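Local structure of glycosylation Associate Protein 3 (Streptococcus agalactiae serotype V, 6OYC) at residues Gly67-Leu72 against Ile109-Lys114; Glu89-Phe94 against Thr118-Leu123. The protein is a component of the Gap123 complex, and probably takes part, through a carbohydrate-binding role, in glycosylation and export of adhesins by the accessory Sec system. One frame throughout, in Å; residues are numbered along the deposited sequence.

In the fold
Both contacts are antiparallel strand pairs in the N-terminal beta-sandwich part of the chain, with centres about 13 Å apart. Contact 1 pairs strand 69-78 with strand 107-111 in one sheet. Contact 2 pairs strand 84-91 with strand 118-125 in the other. Along the chain the segments alternate: 67-72, 89-94, 109-114, 118-123. Between the second and third comes strand 97-103, which flanks 84-91. The two pairs meet through side chains: F110 packs on F90, Y112 packs on both F90 and Y119, and P113 also touches F90. This shared core joins the two sheets, in a region matching a family of accessory Sec secretory system proteins, which belongs to a clan of galactose-binding-like domains.

Contact 1: Gly67-Leu72 against Ile109-Lys114; sequences GTRYSL and IFIYPK
Y70 and F110 face each other across an antiparallel strand pair in one sheet of a beta-sandwich. They form a hydrogen-bonded pair on the buried face of the sheet. Their rings meet obliquely, with planes at 31° and centroids 5.9 Å apart. The closer touch is an off-centre CH-pi contact, in which Y70 CB lies over the F110 ring, 3.7 Å from F110 CZ. The F110 ring is turned back over the strand pair by its chi1 of 66°, which sets CG between the backbone N and the carbonyl carbon. L72 CB approaches the edge of the same ring. Y112 CB comes obliquely to the Y70 ring, on the same side as F110, and is 3.9 Å from Y70 CE2. Y70 OH is hydrogen-bonded to the backbone N of R65. F110 also touches I88 of the facing sheet.

R69, S71, I109 and I111 are on the opposite, more open face. There R69 CG packs on I111 CG1 at 3.9 Å. Two backbone hydrogen bonds join Y70 and F110, N to O in each direction. The pairing runs on past the strand ends, where Y112 N bonds to T68 O at 3.0 Å. G67 has a positive phi of 92°, a shape suited to glycine. Its CA rests against I111 CG2, and its N gives a nearly straight 2.7 Å hydrogen bond to Y112 O.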
loop_
_atom_site.group_PDB
_atom_site.type_symbol
_atom_site.label_atom_id
_atom_site.label_comp_id
_atom_site.label_asym_id
_atom_site.label_seq_id
_atom_site.Cartn_x
_atom_site.Cartn_y
_atom_site.Cartn_z
ATOM N N GLY C 67 21.867 16.249 -3.932
ATOM C CA GLY C 67 21.782 17.291 -2.932
ATOM C C GLY C 67 20.464 17.377 -2.189
ATOM O O GLY C 67 20.370 18.146 -1.231
ATOM N N THR C 68 19.448 16.617 -2.589
ATOM C CA THR C 68 18.184 16.586 -1.862
ATOM C C THR C 68 18.274 15.586 -0.710
ATOM O O THR C 68 19.039 14.615 -0.765
ATOM C CB THR C 68 17.046 16.239 -2.835
ATOM O OG1 THR C 68 16.876 17.337 -3.738
ATOM C CG2 THR C 68 15.695 15.933 -2.133
ATOM N N ARG C 69 17.537 15.869 0.366
ATOM C CA ARG C 69 17.468 14.974 1.516
ATOM C C ARG C 69 16.350 13.962 1.323
ATOM O O ARG C 69 15.258 14.313 0.883
ATOM C CB ARG C 69 17.198 15.744 2.806
ATOM C CG ARG C 69 18.271 16.716 3.245
ATOM C CD ARG C 69 17.990 17.271 4.663
ATOM N NE ARG C 69 16.677 17.915 4.775
ATOM C CZ ARG C 69 16.417 19.155 4.370
ATOM N NH1 ARG C 69 17.380 19.889 3.828
ATOM N NH2 ARG C 69 15.197 19.666 4.508
ATOM N N TYR C 70 16.606 12.717 1.702
ATOM C CA TYR C 70 15.576 11.698 1.670
ATOM C C TYR C 70 15.566 10.901 2.968
ATOM O O TYR C 70 16.578 10.771 3.665
ATOM C CB TYR C 70 15.755 10.756 0.474
ATOM C CG TYR C 70 15.686 11.456 -0.862
ATOM C CD1 TYR C 70 14.479 11.585 -1.550
ATOM C CD2 TYR C 70 16.841 11.982 -1.448
ATOM C CE1 TYR C 70 14.427 12.225 -2.794
ATOM C CE2 TYR C 70 16.798 12.616 -2.683
ATOM C CZ TYR C 70 15.594 12.733 -3.349
ATOM O OH TYR C 70 15.576 13.372 -4.564
ATOM N N SER C 71 14.392 10.359 3.267
ATOM C CA SER C 71 14.174 9.458 4.386
ATOM C C SER C 71 13.947 8.038 3.875
ATOM O O SER C 71 13.142 7.817 2.960
ATOM C CB SER C 71 12.967 9.908 5.209
ATOM O OG SER C 71 12.677 8.948 6.202
ATOM N N LEU C 72 14.649 7.076 4.467
ATOM C CA LEU C 72 14.442 5.663 4.184
ATOM C C LEU C 72 14.040 4.972 5.471
ATOM O O LEU C 72 14.734 5.098 6.488
ATOM C CB LEU C 72 15.691 5.012 3.610
ATOM C CG LEU C 72 15.566 3.542 3.199
ATOM C CD1 LEU C 72 14.644 3.411 1.985
ATOM C CD2 LEU C 72 16.953 2.994 2.903
ATOM N N ILE C 109 18.004 9.546 7.362
ATOM C CA ILE C 109 17.914 10.622 6.399
ATOM C C ILE C 109 19.292 10.785 5.791
ATOM O O ILE C 109 20.289 10.863 6.517
ATOM C CB ILE C 109 17.419 11.924 7.047
ATOM C CG1 ILE C 109 16.003 11.712 7.585
ATOM C CG2 ILE C 109 17.438 13.067 6.028
ATOM C CD1 ILE C 109 15.359 12.970 8.134
ATOM N N PHE C 110 19.352 10.810 4.470
ATOM C CA PHE C 110 20.614 10.945 3.768
ATOM C C PHE C 110 20.428 11.974 2.669
ATOM O O PHE C 110 19.303 12.247 2.240
ATOM C CB PHE C 110 21.060 9.612 3.164
ATOM C CG PHE C 110 20.143 9.115 2.057
ATOM C CD1 PHE C 110 19.007 8.375 2.364
ATOM C CD2 PHE C 110 20.409 9.407 0.723
ATOM C CE1 PHE C 110 18.154 7.922 1.362
ATOM C CE2 PHE C 110 19.564 8.965 -0.286
ATOM C CZ PHE C 110 18.428 8.221 0.033
ATOM N N ILE C 111 21.543 12.530 2.205
ATOM C CA ILE C 111 21.561 13.368 1.013
ATOM C C ILE C 111 21.988 12.514 -0.172
ATOM O O ILE C 111 22.999 11.814 -0.103
ATOM C CB ILE C 111 22.494 14.573 1.197
ATOM C CG1 ILE C 111 21.769 15.659 2.000
ATOM C CG2 ILE C 111 22.944 15.099 -0.147
ATOM C CD1 ILE C 111 22.700 16.490 2.824
ATOM N N TYR C 112 21.204 12.537 -1.241
ATOM C CA TYR C 112 21.616 11.867 -2.463
ATOM C C TYR C 112 22.864 12.571 -2.984
ATOM O O TYR C 112 22.791 13.759 -3.326
ATOM C CB TYR C 112 20.500 11.897 -3.502
ATOM C CG TYR C 112 20.761 11.054 -4.732
ATOM C CD1 TYR C 112 20.882 9.656 -4.646
ATOM C CD2 TYR C 112 20.861 11.650 -5.996
ATOM C CE1 TYR C 112 21.107 8.881 -5.798
ATOM C CE2 TYR C 112 21.075 10.884 -7.148
ATOM C CZ TYR C 112 21.201 9.502 -7.046
ATOM O OH TYR C 112 21.432 8.763 -8.194
ATOM N N PRO C 113 24.013 11.902 -3.038
ATOM C CA PRO C 113 25.284 12.616 -3.200
ATOM C C PRO C 113 25.554 13.032 -4.640
ATOM O O PRO C 113 24.992 12.485 -5.587
ATOM C CB PRO C 113 26.314 11.593 -2.723
ATOM C CG PRO C 113 25.687 10.288 -3.016
ATOM C CD PRO C 113 24.216 10.468 -2.777
ATOM N N LYS C 114 26.478 14.006 -4.776
ATOM C CA LYS C 114 26.774 14.631 -6.065
ATOM C C LYS C 114 27.392 13.663 -7.063
ATOM O O LYS C 114 27.219 13.840 -8.270
ATOM C CB LYS C 114 27.724 15.821 -5.907
ATOM C CG LYS C 114 27.110 17.182 -5.563
ATOM C CD LYS C 114 26.120 17.121 -4.418
ATOM C CE LYS C 114 26.898 17.221 -3.123
ATOM N NZ LYS C 114 26.043 17.350 -1.928
#

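Contact 2: Glu89-Phe94 against Thr118-Leu123; sequences EFYNRF and TYTISL
E89 and Y91 are joined to T120 and T118 by four backbone hydrogen bonds, two for each antiparallel hydrogen-bonded pair. E89 N to T120 O is 3.0 Å. The bond from Y91 N to T118 O is the most tilted, with the donor 32° from the carbonyl plane. Between these pairs lies F90 with Y119, a non-hydrogen-bonded pair.

The polar side-chain contacts lie on the face that carries E89, Y91, T118 and T120. T120 OG1 sits at the edge of the Y91 ring, 3.7 Å from Y91 CE1. With chi1 at 65°, T120 OG1 is held between the backbone N and the carbonyl carbon, where it meets both that ring edge and a water. The water joins the two groups, 2.8 Å from Y91 OH and 2.8 Å from T120 OG1. T118 OG1 touches Y91 CB and is hydrogen-bonded to a glycerol, probably from the crystallisation liquor. The E89 carboxylate turns away from T120. It forms a salt bridge with R87 and a hydrogen bond with S97.

The apolar contact is on the other, buried face. F90 CD1 meets Y119 CB at 3.6 Å, coming at the Y119 ring on a slant. Y119 OH is hydrogen-bonded to the carbonyl O of P62.

Beyond the pair, N92 OD1 accepts from F94 N and forms an Asx turn as the chain leaves the strand. The two strands are the inner ones of a four-stranded antiparallel sheet. Strand 97-103 flanks 84-91, strand 41-47 flanks 118-125, and Y119 and I121 pack on strand 130-140 of the other sheet.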
loop_
_atom_site.group_PDB
_atom_site.type_symbol
_atom_site.label_atom_id
_atom_site.label_comp_id
_atom_site.label_asym_id
_atom_site.label_seq_id
_atom_site.Cartn_x
_atom_site.Cartn_y
_atom_site.Cartn_z
ATOM N N GLU C 89 23.590 2.121 -1.483
ATOM C CA GLU C 89 24.905 2.342 -2.066
ATOM C C GLU C 89 24.775 3.136 -3.358
ATOM O O GLU C 89 23.866 2.886 -4.153
ATOM C CB GLU C 89 25.626 1.011 -2.345
ATOM C CG GLU C 89 27.094 1.188 -2.734
ATOM C CD GLU C 89 27.966 -0.003 -2.332
ATOM O OE1 GLU C 89 27.444 -1.015 -1.814
ATOM O OE2 GLU C 89 29.184 0.072 -2.545
ATOM N N PHE C 90 25.696 4.076 -3.571
ATOM C CA PHE C 90 25.679 4.963 -4.719
ATOM C C PHE C 90 26.809 4.609 -5.684
ATOM O O PHE C 90 27.902 4.195 -5.266
ATOM C CB PHE C 90 25.766 6.427 -4.262
ATOM C CG PHE C 90 24.806 6.753 -3.123
ATOM C CD1 PHE C 90 23.437 6.835 -3.346
ATOM C CD2 PHE C 90 25.272 6.929 -1.829
ATOM C CE1 PHE C 90 22.542 7.113 -2.288
ATOM C CE2 PHE C 90 24.388 7.209 -0.769
ATOM C CZ PHE C 90 23.024 7.297 -1.006
ATOM N N TYR C 91 26.532 4.755 -6.980
ATOM C CA TYR C 91 27.443 4.333 -8.032
ATOM C C TYR C 91 27.543 5.441 -9.063
ATOM O O TYR C 91 26.535 6.066 -9.419
ATOM C CB TYR C 91 26.986 3.018 -8.710
ATOM C CG TYR C 91 26.947 1.836 -7.757
ATOM C CD1 TYR C 91 25.817 1.577 -6.979
ATOM C CD2 TYR C 91 28.051 0.986 -7.622
ATOM C CE1 TYR C 91 25.781 0.511 -6.098
ATOM C CE2 TYR C 91 28.022 -0.083 -6.753
ATOM C CZ TYR C 91 26.890 -0.315 -5.986
ATOM O OH TYR C 91 26.862 -1.382 -5.128
ATOM N N ASN C 92 28.762 5.705 -9.515
ATOM C CA ASN C 92 28.937 6.681 -10.572
ATOM C C ASN C 92 28.591 6.021 -11.902
ATOM O O ASN C 92 28.165 4.862 -11.970
ATOM C CB ASN C 92 30.346 7.262 -10.549
ATOM C CG ASN C 92 31.414 6.227 -10.825
ATOM O OD1 ASN C 92 31.146 5.113 -11.310
ATOM N ND2 ASN C 92 32.652 6.589 -10.503
ATOM N N ARG C 93 28.803 6.760 -12.980
ATOM C CA ARG C 93 28.416 6.309 -14.305
ATOM C C ARG C 93 29.355 5.231 -14.840
ATOM O O ARG C 93 29.045 4.611 -15.859
ATOM C CB ARG C 93 28.309 7.554 -15.214
ATOM C CG ARG C 93 28.837 7.497 -16.617
ATOM C CD ARG C 93 28.570 8.809 -17.372
ATOM N NE ARG C 93 27.216 9.379 -17.268
ATOM C CZ ARG C 93 26.945 10.566 -16.723
ATOM N NH1 ARG C 93 27.919 11.291 -16.176
ATOM N NH2 ARG C 93 25.698 11.030 -16.694
ATOM N N PHE C 94 30.469 4.953 -14.158
ATOM C CA PHE C 94 31.307 3.808 -14.494
ATOM C C PHE C 94 31.033 2.619 -13.597
ATOM O O PHE C 94 31.786 1.648 -13.618
ATOM C CB PHE C 94 32.788 4.176 -14.416
ATOM C CG PHE C 94 33.143 5.356 -15.247
ATOM C CD1 PHE C 94 33.046 6.643 -14.725
ATOM C CD2 PHE C 94 33.536 5.192 -16.567
ATOM C CE1 PHE C 94 33.359 7.746 -15.494
ATOM C CE2 PHE C 94 33.850 6.289 -17.350
ATOM C CZ PHE C 94 33.766 7.569 -16.815
ATOM N N THR C 118 23.683 6.194 -10.257
ATOM C CA THR C 118 22.602 5.296 -9.868
ATOM C C THR C 118 22.763 4.907 -8.402
ATOM O O THR C 118 23.748 5.260 -7.745
ATOM C CB THR C 118 22.573 4.025 -10.735
ATOM O OG1 THR C 118 23.742 3.244 -10.466
ATOM C CG2 THR C 118 22.522 4.382 -12.209
ATOM N N TYR C 119 21.795 4.153 -7.884
ATOM C CA TYR C 119 21.934 3.641 -6.527
ATOM C C TYR C 119 21.161 2.335 -6.388
ATOM O O TYR C 119 20.282 2.013 -7.188
ATOM C CB TYR C 119 21.487 4.682 -5.471
ATOM C CG TYR C 119 19.996 4.990 -5.427
ATOM C CD1 TYR C 119 19.385 5.769 -6.415
ATOM C CD2 TYR C 119 19.192 4.492 -4.399
ATOM C CE1 TYR C 119 18.022 6.042 -6.375
ATOM C CE2 TYR C 119 17.818 4.766 -4.347
ATOM C CZ TYR C 119 17.243 5.541 -5.336
ATOM O OH TYR C 119 15.896 5.812 -5.287
ATOM N N THR C 120 21.526 1.565 -5.380
ATOM C CA THR C 120 20.837 0.331 -5.048
ATOM C C THR C 120 20.503 0.353 -3.569
ATOM O O THR C 120 21.139 1.051 -2.783
ATOM C CB THR C 120 21.691 -0.912 -5.331
ATOM O OG1 THR C 120 22.825 -0.887 -4.463
ATOM C CG2 THR C 120 22.152 -0.974 -6.803
ATOM N N ILE C 121 19.520 -0.448 -3.179
ATOM C CA ILE C 121 19.217 -0.657 -1.768
ATOM C C ILE C 121 19.162 -2.154 -1.535
ATOM O O ILE C 121 18.509 -2.871 -2.294
ATOM C CB ILE C 121 17.898 0.019 -1.350
ATOM C CG1 ILE C 121 17.971 1.529 -1.608
ATOM C CG2 ILE C 121 17.629 -0.254 0.092
ATOM C CD1 ILE C 121 16.642 2.274 -1.422
ATOM N N SER C 122 19.860 -2.625 -0.501
ATOM C CA SER C 122 19.984 -4.048 -0.220
ATOM C C SER C 122 19.523 -4.356 1.194
ATOM O O SER C 122 19.923 -3.681 2.149
ATOM C CB SER C 122 21.425 -4.524 -0.400
ATOM O OG SER C 122 21.779 -4.526 -1.759
ATOM N N LEU C 123 18.672 -5.369 1.314
ATOM C CA LEU C 123 18.346 -5.971 2.597
ATOM C C LEU C 123 19.455 -6.946 2.959
ATOM O O LEU C 123 19.803 -7.822 2.158
ATOM C CB LEU C 123 17.014 -6.707 2.498
ATOM C CG LEU C 123 16.039 -6.816 3.658
ATOM C CD1 LEU C 123 15.587 -5.425 4.091
ATOM C CD2 LEU C 123 14.831 -7.675 3.222
HETATM O O HOH W 1 24.570 -3.042 -4.943
#